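Local coordinates for protein purine nucleoside phosphorylase (Schistosoma mansoni, PDB 5KO5) that probably catalyses the reversible phosphorolysis of purine nucleosides such as inosine and guanosine, releasing the free base and ribose 1-phosphate, and here holds cytosine in its pocket, at residues 173-178 with 282-287; 181-186 with 273-278; 17-22 with 56-61. One frame throughout, in Å; residues are numbered along the deposited sequence.

Interaction 1 (173-178 with 282-287); sequences QQLALK and TRLPLD
Leu-175 and Lys-178 of helix 170-182 meet Arg-283 and Leu-284 in a small, mainly apolar contact at the C-terminal end of helix 259-283. Leu-175 does most of the work, and its forked tip suits the job: CD1 rests on the Arg-283 side chain, 3.9 Å from CB of Arg-283, while CD2 is wedged between Arg-283 and Leu-284. This second methyl lies 3.9 Å from CD2 of Leu-284, the two leucine side chains meeting roughly at right angles. Leu-175 holds CG opposite its own amide nitrogen (chi1 174°), which aims the fork across the gap between the helices.

The contact thus packs two helices of the alpha/beta nucleoside phosphorylase fold, which flank a mixed sheet, just where one of them ends: Leu-284 is the first residue to leave helical geometry. Leucine suits this buried position: the end of its side chain comes up against Leu-175 and also touches Leu-172.

Arg-283 suits the edge of this patch, since its aliphatic part packs on Leu-175 while its guanidinium runs on along helix 170-182 to acidic partners. Its chain bends twice and lays NH2 4.1 Å from CG of Lys-178, a contact with methylene rather than with charge. NZ of Lys-178 turns away and stays 6.7 Å from NH2 of Arg-283. Two carboxylates, those of Glu-182 and Glu-279, form salt bridges with NH1 of Arg-283 and probably offset much of its charge.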
loop_
_atom_site.group_PDB
_atom_site.type_symbol
_atom_site.label_atom_id
_atom_site.label_comp_id
_atom_site.label_asym_id
_atom_site.label_seq_id
_atom_site.Cartn_x
_atom_site.Cartn_y
_atom_site.Cartn_z
ATOM N N GLN A 173 -26.900 -12.463 0.322
ATOM C CA GLN A 173 -27.107 -11.642 1.512
ATOM C C GLN A 173 -28.562 -11.704 1.962
ATOM O O GLN A 173 -28.845 -11.824 3.158
ATOM C CB GLN A 173 -26.721 -10.191 1.228
ATOM C CG GLN A 173 -25.241 -9.948 0.984
ATOM C CD GLN A 173 -24.975 -8.517 0.564
ATOM O OE1 GLN A 173 -25.370 -7.572 1.251
ATOM N NE2 GLN A 173 -24.322 -8.344 -0.578
ATOM N N GLN A 174 -29.497 -11.644 1.008
ATOM C CA GLN A 174 -30.913 -11.688 1.353
ATOM C C GLN A 174 -31.291 -13.029 1.970
ATOM O O GLN A 174 -32.059 -13.074 2.937
ATOM C CB GLN A 174 -31.750 -11.397 0.111
ATOM C CG GLN A 174 -31.572 -9.986 -0.422
ATOM C CD GLN A 174 -32.249 -9.763 -1.764
ATOM O OE1 GLN A 174 -33.068 -10.570 -2.204
ATOM N NE2 GLN A 174 -31.902 -8.664 -2.423
ATOM N N LEU A 175 -30.752 -14.130 1.434
ATOM C CA LEU A 175 -31.029 -15.445 2.007
ATOM C C LEU A 175 -30.470 -15.563 3.420
ATOM O O LEU A 175 -31.142 -16.088 4.318
ATOM C CB LEU A 175 -30.475 -16.547 1.101
ATOM C CG LEU A 175 -30.558 -17.992 1.607
ATOM C CD1 LEU A 175 -32.000 -18.408 1.900
ATOM C CD2 LEU A 175 -29.917 -18.941 0.610
ATOM N N ALA A 176 -29.239 -15.093 3.637
ATOM C CA ALA A 176 -28.657 -15.139 4.975
ATOM C C ALA A 176 -29.515 -14.373 5.976
ATOM O O ALA A 176 -29.783 -14.865 7.082
ATOM C CB ALA A 176 -27.224 -14.599 4.953
ATOM N N LEU A 177 -29.963 -13.171 5.601
ATOM C CA LEU A 177 -30.822 -12.396 6.490
ATOM C C LEU A 177 -32.142 -13.108 6.735
ATOM O O LEU A 177 -32.635 -13.136 7.868
ATOM C CB LEU A 177 -31.073 -10.998 5.921
ATOM C CG LEU A 177 -31.989 -10.120 6.785
ATOM C CD1 LEU A 177 -31.349 -9.869 8.152
ATOM C CD2 LEU A 177 -32.348 -8.803 6.097
ATOM N N LYS A 178 -32.726 -13.698 5.687
ATOM C CA LYS A 178 -34.008 -14.380 5.836
ATOM C C LYS A 178 -33.917 -15.509 6.853
ATOM O O LYS A 178 -34.819 -15.685 7.681
ATOM C CB LYS A 178 -34.472 -14.923 4.484
ATOM C CG LYS A 178 -35.806 -15.648 4.545
ATOM C CD LYS A 178 -36.924 -14.750 4.069
ATOM C CE LYS A 178 -36.926 -14.637 2.557
ATOM N NZ LYS A 178 -37.980 -13.701 2.077
ATOM N N THR A 282 -28.075 -25.592 2.942
ATOM C CA THR A 282 -29.241 -26.382 2.541
ATOM C C THR A 282 -30.205 -25.580 1.679
ATOM O O THR A 282 -30.927 -26.156 0.854
ATOM C CB THR A 282 -29.997 -26.923 3.758
ATOM O OG1 THR A 282 -30.803 -25.883 4.324
ATOM C CG2 THR A 282 -29.050 -27.438 4.803
ATOM N N ARG A 283 -30.237 -24.259 1.851
ATOM C CA ARG A 283 -31.208 -23.413 1.169
ATOM C C ARG A 283 -30.686 -22.812 -0.133
ATOM O O ARG A 283 -31.472 -22.221 -0.882
ATOM C CB ARG A 283 -31.691 -22.305 2.112
ATOM C CG ARG A 283 -32.428 -22.825 3.346
ATOM C CD ARG A 283 -33.926 -22.930 3.107
ATOM N NE ARG A 283 -34.538 -21.613 2.967
ATOM C CZ ARG A 283 -34.952 -20.873 3.988
ATOM N NH1 ARG A 283 -34.825 -21.323 5.230
ATOM N NH2 ARG A 283 -35.493 -19.685 3.769
ATOM N N LEU A 284 -29.394 -22.951 -0.417
ATOM C CA LEU A 284 -28.835 -22.417 -1.648
ATOM C C LEU A 284 -29.559 -22.991 -2.862
ATOM O O LEU A 284 -29.989 -24.152 -2.843
ATOM C CB LEU A 284 -27.352 -22.766 -1.737
ATOM C CG LEU A 284 -26.523 -21.906 -0.798
ATOM C CD1 LEU A 284 -25.053 -22.271 -0.844
ATOM C CD2 LEU A 284 -26.740 -20.453 -1.142
ATOM N N PRO A 285 -29.722 -22.208 -3.924
ATOM C CA PRO A 285 -30.343 -22.734 -5.142
ATOM C C PRO A 285 -29.504 -23.846 -5.756
ATOM O O PRO A 285 -28.277 -23.877 -5.624
ATOM C CB PRO A 285 -30.404 -21.510 -6.065
ATOM C CG PRO A 285 -29.367 -20.582 -5.535
ATOM C CD PRO A 285 -29.365 -20.787 -4.050
ATOM N N LEU A 286 -30.189 -24.774 -6.430
ATOM C CA LEU A 286 -29.498 -25.871 -7.096
ATOM C C LEU A 286 -28.744 -25.414 -8.339
ATOM O O LEU A 286 -27.872 -26.144 -8.823
ATOM C CB LEU A 286 -30.487 -26.978 -7.462
ATOM C CG LEU A 286 -31.239 -27.648 -6.310
ATOM C CD1 LEU A 286 -32.280 -28.618 -6.850
ATOM C CD2 LEU A 286 -30.277 -28.359 -5.371
ATOM N N ASP A 287 -29.058 -24.233 -8.864
ATOM C CA ASP A 287 -28.367 -23.707 -10.037
ATOM C C ASP A 287 -27.372 -22.619 -9.646
ATOM O O ASP A 287 -26.728 -22.702 -8.600
ATOM C CB ASP A 287 -29.372 -23.159 -11.055
ATOM C CG ASP A 287 -30.166 -24.255 -11.738
ATOM O OD1 ASP A 287 -30.258 -25.366 -11.172
ATOM O OD2 ASP A 287 -30.699 -24.005 -12.841
#

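Interaction 2 (181-186 with 273-278)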
loop_
_atom_site.group_PDB
_atom_site.type_symbol
_atom_site.label_atom_id
_atom_site.label_comp_id
_atom_site.label_asym_id
_atom_site.label_seq_id
_atom_site.Cartn_x
_atom_site.Cartn_y
_atom_site.Cartn_z
ATOM N N GLN A 181 -33.866 -14.158 10.331
ATOM C CA GLN A 181 -35.206 -13.769 10.764
ATOM C C GLN A 181 -36.022 -14.987 11.175
ATOM O O GLN A 181 -36.755 -14.946 12.173
ATOM C CB GLN A 181 -35.912 -13.007 9.643
ATOM C CG GLN A 181 -35.222 -11.709 9.252
ATOM C CD GLN A 181 -35.742 -11.142 7.946
ATOM O OE1 GLN A 181 -36.366 -11.852 7.152
ATOM N NE2 GLN A 181 -35.493 -9.859 7.718
ATOM N N GLU A 182 -35.912 -16.078 10.414
ATOM C CA GLU A 182 -36.677 -17.284 10.723
ATOM C C GLU A 182 -36.295 -17.857 12.080
ATOM O O GLU A 182 -37.130 -18.483 12.749
ATOM C CB GLU A 182 -36.461 -18.324 9.624
ATOM C CG GLU A 182 -37.059 -17.933 8.278
ATOM C CD GLU A 182 -36.576 -18.817 7.144
ATOM O OE1 GLU A 182 -35.644 -19.619 7.367
ATOM O OE2 GLU A 182 -37.125 -18.710 6.028
ATOM N N ASN A 183 -35.050 -17.641 12.508
ATOM C CA ASN A 183 -34.545 -18.149 13.776
ATOM C C ASN A 183 -34.436 -17.067 14.845
ATOM O O ASN A 183 -33.799 -17.292 15.880
ATOM C CB ASN A 183 -33.197 -18.843 13.561
ATOM C CG ASN A 183 -33.324 -20.106 12.730
ATOM O OD1 ASN A 183 -33.628 -21.178 13.253
ATOM N ND2 ASN A 183 -33.106 -19.983 11.426
ATOM N N ASP A 184 -35.029 -15.893 14.609
ATOM C CA ASP A 184 -35.144 -14.840 15.622
ATOM C C ASP A 184 -33.786 -14.352 16.127
ATOM O O ASP A 184 -33.639 -13.987 17.296
ATOM C CB ASP A 184 -36.064 -15.255 16.780
ATOM C CG ASP A 184 -36.436 -14.088 17.688
ATOM O OD1 ASP A 184 -36.659 -12.971 17.171
ATOM O OD2 ASP A 184 -36.489 -14.286 18.920
ATOM N N PHE A 185 -32.765 -14.327 15.270
ATOM C CA PHE A 185 -31.528 -13.644 15.634
ATOM C C PHE A 185 -31.178 -12.510 14.676
ATOM O O PHE A 185 -30.030 -12.065 14.634
ATOM C CB PHE A 185 -30.351 -14.597 15.887
ATOM C CG PHE A 185 -29.830 -15.311 14.661
ATOM C CD1 PHE A 185 -30.361 -16.526 14.274
ATOM C CD2 PHE A 185 -28.757 -14.801 13.947
ATOM C CE1 PHE A 185 -29.866 -17.198 13.171
ATOM C CE2 PHE A 185 -28.258 -15.470 12.839
ATOM C CZ PHE A 185 -28.817 -16.673 12.454
ATOM N N GLN A 186 -32.169 -12.009 13.933
ATOM C CA GLN A 186 -31.935 -10.915 13.001
ATOM C C GLN A 186 -31.488 -9.643 13.704
ATOM O O GLN A 186 -30.852 -8.793 13.073
ATOM C CB GLN A 186 -33.176 -10.660 12.143
ATOM C CG GLN A 186 -34.327 -9.989 12.872
ATOM C CD GLN A 186 -35.002 -10.907 13.866
ATOM O OE1 GLN A 186 -35.026 -12.122 13.685
ATOM N NE2 GLN A 186 -35.543 -10.330 14.932
ATOM N N LEU A 273 -23.293 -19.550 14.455
ATOM C CA LEU A 273 -22.814 -19.353 13.095
ATOM C C LEU A 273 -22.787 -20.666 12.320
ATOM O O LEU A 273 -23.108 -20.692 11.126
ATOM C CB LEU A 273 -21.435 -18.707 13.141
ATOM C CG LEU A 273 -20.814 -18.344 11.799
ATOM C CD1 LEU A 273 -21.663 -17.323 11.060
ATOM C CD2 LEU A 273 -19.410 -17.807 12.021
ATOM N N GLN A 274 -22.431 -21.770 12.984
ATOM C CA GLN A 274 -22.451 -23.063 12.308
ATOM C C GLN A 274 -23.864 -23.427 11.873
ATOM O O GLN A 274 -24.088 -23.873 10.741
ATOM C CB GLN A 274 -21.895 -24.160 13.214
ATOM C CG GLN A 274 -21.926 -25.512 12.506
ATOM C CD GLN A 274 -22.003 -26.700 13.444
ATOM O OE1 GLN A 274 -22.256 -26.557 14.640
ATOM N NE2 GLN A 274 -21.779 -27.892 12.899
ATOM N N MET A 275 -24.831 -23.266 12.780
ATOM C CA MET A 275 -26.221 -23.557 12.445
ATOM C C MET A 275 -26.685 -22.678 11.288
ATOM O O MET A 275 -27.340 -23.155 10.354
ATOM C CB MET A 275 -27.085 -23.353 13.699
ATOM C CG MET A 275 -28.523 -23.837 13.598
ATOM S SD MET A 275 -29.571 -22.734 12.636
ATOM C CE MET A 275 -29.211 -21.182 13.395
ATOM N N TRP A 276 -26.329 -21.397 11.326
ATOM C CA TRP A 276 -26.749 -20.464 10.288
ATOM C C TRP A 276 -26.201 -20.883 8.932
ATOM O O TRP A 276 -26.941 -20.969 7.943
ATOM C CB TRP A 276 -26.208 -19.088 10.659
ATOM C CG TRP A 276 -26.732 -17.931 9.883
ATOM C CD1 TRP A 276 -27.814 -17.907 9.043
ATOM C CD2 TRP A 276 -26.224 -16.599 9.921
ATOM N NE1 TRP A 276 -27.991 -16.637 8.539
ATOM C CE2 TRP A 276 -27.029 -15.814 9.068
ATOM C CE3 TRP A 276 -25.153 -15.991 10.592
ATOM C CZ2 TRP A 276 -26.795 -14.453 8.862
ATOM C CZ3 TRP A 276 -24.924 -14.642 10.393
ATOM C CH2 TRP A 276 -25.742 -13.886 9.535
ATOM N N PHE A 277 -24.896 -21.155 8.871
ATOM C CA PHE A 277 -24.274 -21.501 7.600
ATOM C C PHE A 277 -24.720 -22.869 7.101
ATOM O O PHE A 277 -24.851 -23.067 5.889
ATOM C CB PHE A 277 -22.750 -21.368 7.696
ATOM C CG PHE A 277 -22.255 -20.010 7.298
ATOM C CD1 PHE A 277 -22.768 -18.870 7.897
ATOM C CD2 PHE A 277 -21.312 -19.872 6.304
ATOM C CE1 PHE A 277 -22.329 -17.603 7.502
ATOM C CE2 PHE A 277 -20.857 -18.616 5.921
ATOM C CZ PHE A 277 -21.386 -17.486 6.522
ATOM N N LYS A 278 -24.975 -23.820 8.003
ATOM C CA LYS A 278 -25.547 -25.090 7.561
ATOM C C LYS A 278 -26.886 -24.865 6.868
ATOM O O LYS A 278 -27.142 -25.426 5.798
ATOM C CB LYS A 278 -25.679 -26.052 8.746
ATOM C CG LYS A 278 -26.224 -27.430 8.406
ATOM C CD LYS A 278 -26.253 -28.308 9.662
ATOM C CE LYS A 278 -26.873 -29.664 9.398
ATOM N NZ LYS A 278 -26.912 -30.487 10.644
#
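Phe-185 drives the edge of its ring into one face of the Trp-276 indole, a T-shaped pair with planes at 88° and the phenyl and five-membered-ring centroids 4.9 Å apart. Here the packing is close. CZ of Phe-185 comes within 3.5 Å of CG of Trp-276, and neighbouring CE2 stands 3.7 Å above the indole plane, over its centre. The wide, electron-rich indole is well suited to receive the C-H edge of a phenyl ring, and both residues are buried. CG of Phe-185 is placed between the backbone N and the carbonyl carbon (chi1 69°), which directs the ring at helix 259-283.

Toward the solvent the contact thins. Met-275 CE approaches CE1 of Phe-185 at 4.0 Å, and CG of Asn-183 lies 4.3 Å from the same methyl. The long, twice-bent methionine chain can follow the uneven surface at this rim, while exposed Asn-183 uses ND2 to bond the carbonyl of Ile-179, in the helix just before it.

Phe-185 is delivered by a Schellman motif that ends helix 170-182. Asp-184, with positive phi, is its C-prime residue; its N bonds Gln-181 O at 3.1 Å, while Phe-185 N reaches back to Ala-180 O. The polar edge of the indole is satisfied as well, NE1 being probably hydrogen-bonded to the carbonyl oxygen of Ala-176. Trp-276 lies between helix 170-182, where it touches Ile-179, and the central sheet, where it meets Phe-131 of strand 131-139 and Val-240 of strand 236-246.

Interaction 3 (17-22 with 56-61)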
loop_
_atom_site.group_PDB
_atom_site.type_symbol
_atom_site.label_atom_id
_atom_site.label_comp_id
_atom_site.label_asym_id
_atom_site.label_seq_id
_atom_site.Cartn_x
_atom_site.Cartn_y
_atom_site.Cartn_z
ATOM N N ASP A 17 -6.887 -32.330 -10.329
ATOM C CA ASP A 17 -6.834 -33.735 -10.728
ATOM C C ASP A 17 -6.523 -34.635 -9.539
ATOM O O ASP A 17 -7.158 -35.682 -9.353
ATOM C CB ASP A 17 -5.777 -33.931 -11.812
ATOM C CG ASP A 17 -6.229 -33.442 -13.167
ATOM O OD1 ASP A 17 -7.439 -33.177 -13.332
ATOM O OD2 ASP A 17 -5.374 -33.334 -14.070
ATOM N N TYR A 18 -5.532 -34.251 -8.731
ATOM C CA TYR A 18 -5.195 -35.043 -7.553
ATOM C C TYR A 18 -6.379 -35.123 -6.601
ATOM O O TYR A 18 -6.725 -36.200 -6.110
ATOM C CB TYR A 18 -3.983 -34.432 -6.844
ATOM C CG TYR A 18 -3.603 -35.141 -5.557
ATOM C CD1 TYR A 18 -2.783 -36.263 -5.567
ATOM C CD2 TYR A 18 -4.071 -34.682 -4.328
ATOM C CE1 TYR A 18 -2.437 -36.906 -4.392
ATOM C CE2 TYR A 18 -3.736 -35.317 -3.150
ATOM C CZ TYR A 18 -2.919 -36.429 -3.186
ATOM O OH TYR A 18 -2.581 -37.062 -2.015
ATOM N N ILE A 19 -7.011 -33.982 -6.332
ATOM C CA ILE A 19 -8.118 -33.927 -5.382
ATOM C C ILE A 19 -9.294 -34.768 -5.868
ATOM O O ILE A 19 -9.918 -35.496 -5.086
ATOM C CB ILE A 19 -8.521 -32.461 -5.137
ATOM C CG1 ILE A 19 -7.397 -31.701 -4.429
ATOM C CG2 ILE A 19 -9.825 -32.388 -4.341
ATOM C CD1 ILE A 19 -7.441 -30.213 -4.690
ATOM N N LYS A 20 -9.618 -34.678 -7.161
ATOM C CA LYS A 20 -10.732 -35.455 -7.696
ATOM C C LYS A 20 -10.498 -36.950 -7.523
ATOM O O LYS A 20 -11.421 -37.695 -7.168
ATOM C CB LYS A 20 -10.962 -35.110 -9.169
ATOM C CG LYS A 20 -11.672 -33.782 -9.386
ATOM C CD LYS A 20 -12.074 -33.566 -10.835
ATOM C CE LYS A 20 -10.903 -33.109 -11.681
ATOM N NZ LYS A 20 -11.346 -32.657 -13.031
ATOM N N ARG A 21 -9.265 -37.404 -7.759
ATOM C CA ARG A 21 -8.946 -38.819 -7.590
ATOM C C ARG A 21 -9.127 -39.253 -6.143
ATOM O O ARG A 21 -9.786 -40.259 -5.859
ATOM C CB ARG A 21 -7.502 -39.075 -8.013
ATOM C CG ARG A 21 -7.246 -39.145 -9.505
ATOM C CD ARG A 21 -5.746 -39.140 -9.747
ATOM N NE ARG A 21 -5.037 -39.810 -8.658
ATOM C CZ ARG A 21 -3.838 -39.450 -8.210
ATOM N NH1 ARG A 21 -3.273 -40.116 -7.211
ATOM N NH2 ARG A 21 -3.209 -38.416 -8.755
ATOM N N VAL A 22 -8.538 -38.504 -5.212
ATOM C CA VAL A 22 -8.455 -38.957 -3.828
ATOM C C VAL A 22 -9.784 -38.795 -3.089
ATOM O O VAL A 22 -10.066 -39.539 -2.143
ATOM C CB VAL A 22 -7.286 -38.236 -3.130
ATOM C CG1 VAL A 22 -7.162 -38.665 -1.686
ATOM C CG2 VAL A 22 -5.989 -38.517 -3.868
ATOM N N PRO A 56 -0.472 -31.469 -5.172
ATOM C CA PRO A 56 0.472 -30.816 -6.088
ATOM C C PRO A 56 0.168 -29.335 -6.245
ATOM O O PRO A 56 -0.980 -28.931 -6.447
ATOM C CB PRO A 56 0.259 -31.565 -7.409
ATOM C CG PRO A 56 -0.305 -32.880 -7.022
ATOM C CD PRO A 56 -1.129 -32.638 -5.785
ATOM N N ASN A 57 1.208 -28.519 -6.107
ATOM C CA ASN A 57 1.202 -27.081 -6.324
ATOM C C ASN A 57 0.507 -26.291 -5.225
ATOM O O ASN A 57 0.400 -25.071 -5.366
ATOM C CB ASN A 57 0.619 -26.656 -7.684
ATOM C CG ASN A 57 1.340 -27.303 -8.833
ATOM O OD1 ASN A 57 2.569 -27.392 -8.832
ATOM N ND2 ASN A 57 0.586 -27.797 -9.808
ATOM N N PHE A 58 0.029 -26.918 -4.152
ATOM C CA PHE A 58 -0.540 -26.132 -3.075
ATOM C C PHE A 58 0.573 -25.392 -2.338
ATOM O O PHE A 58 1.710 -25.864 -2.280
ATOM C CB PHE A 58 -1.337 -27.006 -2.105
ATOM C CG PHE A 58 -2.825 -26.804 -2.212
ATOM C CD1 PHE A 58 -3.473 -26.996 -3.423
ATOM C CD2 PHE A 58 -3.572 -26.398 -1.116
ATOM C CE1 PHE A 58 -4.843 -26.806 -3.544
ATOM C CE2 PHE A 58 -4.945 -26.200 -1.228
ATOM C CZ PHE A 58 -5.580 -26.403 -2.442
ATOM N N PRO A 59 0.271 -24.216 -1.790
ATOM C CA PRO A 59 1.305 -23.423 -1.105
ATOM C C PRO A 59 1.862 -24.111 0.133
ATOM O O PRO A 59 1.142 -24.776 0.882
ATOM C CB PRO A 59 0.577 -22.123 -0.739
ATOM C CG PRO A 59 -0.879 -22.420 -0.897
ATOM C CD PRO A 59 -1.007 -23.501 -1.913
ATOM N N LYS A 60 3.164 -23.932 0.340
ATOM C CA LYS A 60 3.818 -24.425 1.543
ATOM C C LYS A 60 3.415 -23.560 2.734
ATOM O O LYS A 60 3.531 -22.334 2.686
ATOM C CB LYS A 60 5.332 -24.364 1.347
ATOM C CG LYS A 60 6.152 -24.856 2.532
ATOM C CD LYS A 60 7.628 -24.956 2.159
ATOM C CE LYS A 60 8.464 -25.492 3.307
ATOM N NZ LYS A 60 8.048 -26.867 3.702
ATOM N N THR A 61 2.941 -24.198 3.807
ATOM C CA THR A 61 2.461 -23.477 4.984
ATOM C C THR A 61 3.197 -23.872 6.262
ATOM O O THR A 61 2.725 -23.559 7.359
ATOM C CB THR A 61 0.955 -23.673 5.173
ATOM O OG1 THR A 61 0.690 -25.038 5.519
ATOM C CG2 THR A 61 0.200 -23.338 3.898
#
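A chi1 of 177° swings the ring of Tyr-18 away from its own amide nitrogen and out from the helix to Pro-56, while Phe-58, at an unusual chi1 of -108°, brings its ring toward Ile-19. The two pairs join helix 9-23, near the N-terminus of this alpha/beta phosphorylase fold, to the irregular connection between strands 47-51 and 69-75.

Pro-56 makes the closer approach. Its CD lies 3.5 Å from CG of Tyr-18 and equally 3.5 Å from CB, so the proline packs at the root of the phenol ring rather than beside its hydroxyl. A rigid pyrrolidine suits this place: it offers a compact aliphatic surface and stiffens the loop that carries it. Val-22, one helical turn further on, lays CG2 over one face of the tyrosine ring, 3.8 Å above its plane and offset toward the rim.

Next along the loop, Asn-57 takes a positive phi, a conformation asparagine tolerates well, and its ND2 bonds the carbonyl of Asn-11, giving the loop a polar tie to the same helix. Phe-58 also touches Leu-100 of helix 95-108 and meets the ring of Tyr-52. Ile-19 is buried, its branched side chain also reaching Ile-50, Leu-70 and Leu-72 of the sheet and Val-104 of helix 95-108. The second pair is looser than the first, with CD1 of Ile-19 4.4 Å from CE1 of Phe-58.

How the interactions relate
Interactions 1 and 2 are two stations along one interface, that of helices 170-182 and 259-283; their centres lie 12 Å apart, and interaction 2 is nested within the chain loop that interaction 1 closes. A salt bridge (Arg-283 NH1 to Glu-182 OE1) and a probable hydrogen bond (Trp-276 NE1 to Ala-176 O), each 2.9 Å long, tie the two contacts together. Interaction 3 is separate, its centre 30 and 33 Å from theirs. None of the three contains a cytosine-pocket residue, but helix 259-283 links the first two to that pocket: Val-262 lines it near the helix start, about three turns before Leu-273.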